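Local structure of catalase-3 (Neurospora crassa, 3EJ6) at residues 304-309 with 520-525. The protein breaks down hydrogen peroxide into water and oxygen with the help of heme, probably protecting the fungal cell from its toxic effects. Sequence-based numbering, arbitrary orientation.
Sequences PEEFAP and NVTRGV. With NAG (2-acetamido-2-deoxy-beta-D-glucopyranose), chain E.
Thr522 and Glu306 join two loops more than two hundred residues apart through a hydroxyl that takes part in two hydrogen bonds. Thr522 OG1 donates to Glu306 OE2 over 2.6 Å, meeting the carboxylate on its syn side, 23° out of plane, and accepts a bond from a water at 2.7 Å. That water also donates to Arg523 O and accepts from Glu305 N at 3.1 Å, so a single molecule ties both backbones together. With OG1 anti to the backbone N (chi1 -179°), the hydroxyl faces 304-309, where CB of Pro304 packs against it at 3.7 Å. A valine in place of Thr522 would probably leave the Glu306 carboxylate without its donor and the water without one of its acceptors.

Arg523 reaches toward the turn, bent at chi3 so that its guanidinium sits obliquely against Glu305 CB, which is 3.5 Å from NH2. The Glu305 carboxylate stands nearly perpendicular to the guanidinium, and its OE1 makes a long salt bridge of 3.6 Å with Arg523 NH2. Glu306 runs past Arg523 in the opposite direction, and its OE1 adds a nearby negative charge without receiving an N-H. Asn520 ND2 is bonded to C1 of an N-acetylglucosamine, and Thr522 is the threonine of this Asn-Val-Thr sequon.

Ser457, just beyond helix 449-456, holds Thr522 N through its hydroxyl, while Val525 packs on Phe454 of that helix; the contact thus joins the linker leading to strand 539-543 to the loop between strands 276-284 and 311-320 of the antiparallel catalase sheet.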
loop_
_atom_site.group_PDB
_atom_site.type_symbol
_atom_site.label_atom_id
_atom_site.label_comp_id
_atom_site.label_asym_id
_atom_site.label_seq_id
_atom_site.Cartn_x
_atom_site.Cartn_y
_atom_site.Cartn_z
ATOM N N PRO A 304 -24.492 -37.643 -9.575
ATOM C CA PRO A 304 -24.911 -38.095 -10.906
ATOM C C PRO A 304 -26.275 -37.547 -11.335
ATOM O O PRO A 304 -27.159 -37.358 -10.496
ATOM C CB PRO A 304 -24.976 -39.621 -10.758
ATOM C CG PRO A 304 -24.099 -39.938 -9.616
ATOM C CD PRO A 304 -24.194 -38.779 -8.682
ATOM N N GLU A 305 -26.431 -37.302 -12.634
ATOM C CA GLU A 305 -27.674 -36.749 -13.186
ATOM C C GLU A 305 -28.860 -37.717 -13.110
ATOM O O GLU A 305 -30.014 -37.284 -13.110
ATOM C CB GLU A 305 -27.465 -36.315 -14.640
ATOM C CG GLU A 305 -26.527 -35.126 -14.808
ATOM C CD GLU A 305 -26.357 -34.703 -16.259
ATOM O OE1 GLU A 305 -27.324 -34.827 -17.042
ATOM O OE2 GLU A 305 -25.254 -34.238 -16.614
ATOM N N GLU A 306 -28.574 -39.017 -13.053
ATOM C CA GLU A 306 -29.629 -40.040 -12.944
ATOM C C GLU A 306 -30.348 -40.030 -11.585
ATOM O O GLU A 306 -31.479 -40.506 -11.480
ATOM C CB GLU A 306 -29.117 -41.457 -13.281
ATOM C CG GLU A 306 -27.678 -41.784 -12.880
ATOM C CD GLU A 306 -26.679 -41.497 -13.992
ATOM O OE1 GLU A 306 -26.747 -42.164 -15.046
ATOM O OE2 GLU A 306 -25.824 -40.606 -13.808
ATOM N N PHE A 307 -29.694 -39.493 -10.556
ATOM C CA PHE A 307 -30.326 -39.302 -9.245
ATOM C C PHE A 307 -31.108 -37.990 -9.201
ATOM O O PHE A 307 -32.272 -37.966 -8.802
ATOM C CB PHE A 307 -29.279 -39.320 -8.128
ATOM C CG PHE A 307 -28.754 -40.694 -7.809
ATOM C CD1 PHE A 307 -27.436 -41.033 -8.088
ATOM C CD2 PHE A 307 -29.581 -41.649 -7.234
ATOM C CE1 PHE A 307 -26.950 -42.302 -7.794
ATOM C CE2 PHE A 307 -29.104 -42.920 -6.938
ATOM C CZ PHE A 307 -27.785 -43.246 -7.219
ATOM N N ALA A 308 -30.450 -36.907 -9.607
ATOM C CA ALA A 308 -31.059 -35.575 -9.654
ATOM C C ALA A 308 -30.801 -34.930 -11.019
ATOM O O ALA A 308 -29.704 -34.425 -11.262
ATOM C CB ALA A 308 -30.495 -34.704 -8.544
ATOM N N PRO A 309 -31.804 -34.955 -11.921
ATOM C CA PRO A 309 -31.632 -34.352 -13.247
ATOM C C PRO A 309 -31.510 -32.828 -13.225
ATOM O O PRO A 309 -31.897 -32.184 -12.248
ATOM C CB PRO A 309 -32.909 -34.763 -13.998
ATOM C CG PRO A 309 -33.540 -35.829 -13.178
ATOM C CD PRO A 309 -33.137 -35.564 -11.774
ATOM N N ASN A 520 -19.785 -49.144 -12.255
ATOM C CA ASN A 520 -20.848 -48.151 -12.444
ATOM C C ASN A 520 -20.444 -47.036 -13.413
ATOM O O ASN A 520 -19.270 -46.672 -13.502
ATOM C CB ASN A 520 -21.274 -47.540 -11.101
ATOM C CG ASN A 520 -22.270 -48.409 -10.347
ATOM O OD1 ASN A 520 -22.338 -49.625 -10.549
ATOM N ND2 ASN A 520 -23.062 -47.777 -9.479
ATOM N N VAL A 521 -21.434 -46.507 -14.130
ATOM C CA VAL A 521 -21.222 -45.472 -15.146
ATOM C C VAL A 521 -22.273 -44.365 -15.017
ATOM O O VAL A 521 -23.412 -44.624 -14.619
ATOM C CB VAL A 521 -21.292 -46.069 -16.574
ATOM C CG1 VAL A 521 -20.966 -45.011 -17.621
ATOM C CG2 VAL A 521 -20.348 -47.254 -16.709
ATOM N N THR A 522 -21.878 -43.139 -15.356
ATOM C CA THR A 522 -22.760 -41.970 -15.284
ATOM C C THR A 522 -22.717 -41.153 -16.580
ATOM O O THR A 522 -21.759 -41.241 -17.350
ATOM C CB THR A 522 -22.382 -41.062 -14.094
ATOM O OG1 THR A 522 -23.280 -39.946 -14.031
ATOM C CG2 THR A 522 -20.951 -40.557 -14.231
ATOM N N ARG A 523 -23.759 -40.355 -16.800
ATOM C CA ARG A 523 -23.901 -39.568 -18.030
ATOM C C ARG A 523 -23.106 -38.262 -18.003
ATOM O O ARG A 523 -22.849 -37.695 -16.940
ATOM C CB ARG A 523 -25.373 -39.216 -18.279
ATOM C CG ARG A 523 -26.333 -40.396 -18.336
ATOM C CD ARG A 523 -27.651 -39.998 -19.003
ATOM N NE ARG A 523 -28.231 -38.779 -18.426
ATOM C CZ ARG A 523 -29.249 -38.733 -17.563
ATOM N NH1 ARG A 523 -29.852 -39.843 -17.138
ATOM N NH2 ARG A 523 -29.674 -37.554 -17.119
ATOM N N GLY A 524 -22.718 -37.798 -19.190
ATOM C CA GLY A 524 -22.288 -36.409 -19.397
ATOM C C GLY A 524 -20.889 -35.997 -18.967
ATOM O O GLY A 524 -20.549 -34.815 -19.046
ATOM N N VAL A 525 -20.075 -36.948 -18.520
ATOM C CA VAL A 525 -18.706 -36.640 -18.082
ATOM C C VAL A 525 -17.724 -36.583 -19.255
ATOM O O VAL A 525 -16.662 -35.967 -19.151
ATOM C CB VAL A 525 -18.187 -37.666 -17.050
ATOM C CG1 VAL A 525 -19.158 -37.787 -15.883
ATOM C CG2 VAL A 525 -17.954 -39.016 -17.706
HETATM C C1 NAG E . -23.127 -48.425 -8.188
HETATM C C2 NAG E . -24.361 -49.023 -7.514
HETATM C C3 NAG E . -24.173 -49.161 -6.004
HETATM C C4 NAG E . -22.795 -49.710 -5.650
HETATM C C5 NAG E . -21.696 -48.977 -6.413
HETATM C C6 NAG E . -20.312 -49.542 -6.104
HETATM C C7 NAG E . -26.246 -48.364 -8.905
HETATM C C8 NAG E . -27.241 -49.487 -8.904
HETATM N N2 NAG E . -25.529 -48.205 -7.794
HETATM O O3 NAG E . -25.163 -50.019 -5.483
HETATM O O4 NAG E . -22.589 -49.579 -4.261
HETATM O O5 NAG E . -21.952 -49.106 -7.796
HETATM O O6 NAG E . -19.527 -48.560 -5.464
HETATM O O7 NAG E . -26.120 -47.644 -9.894
HETATM O O HOH W 1 -23.960 -37.410 -14.490
#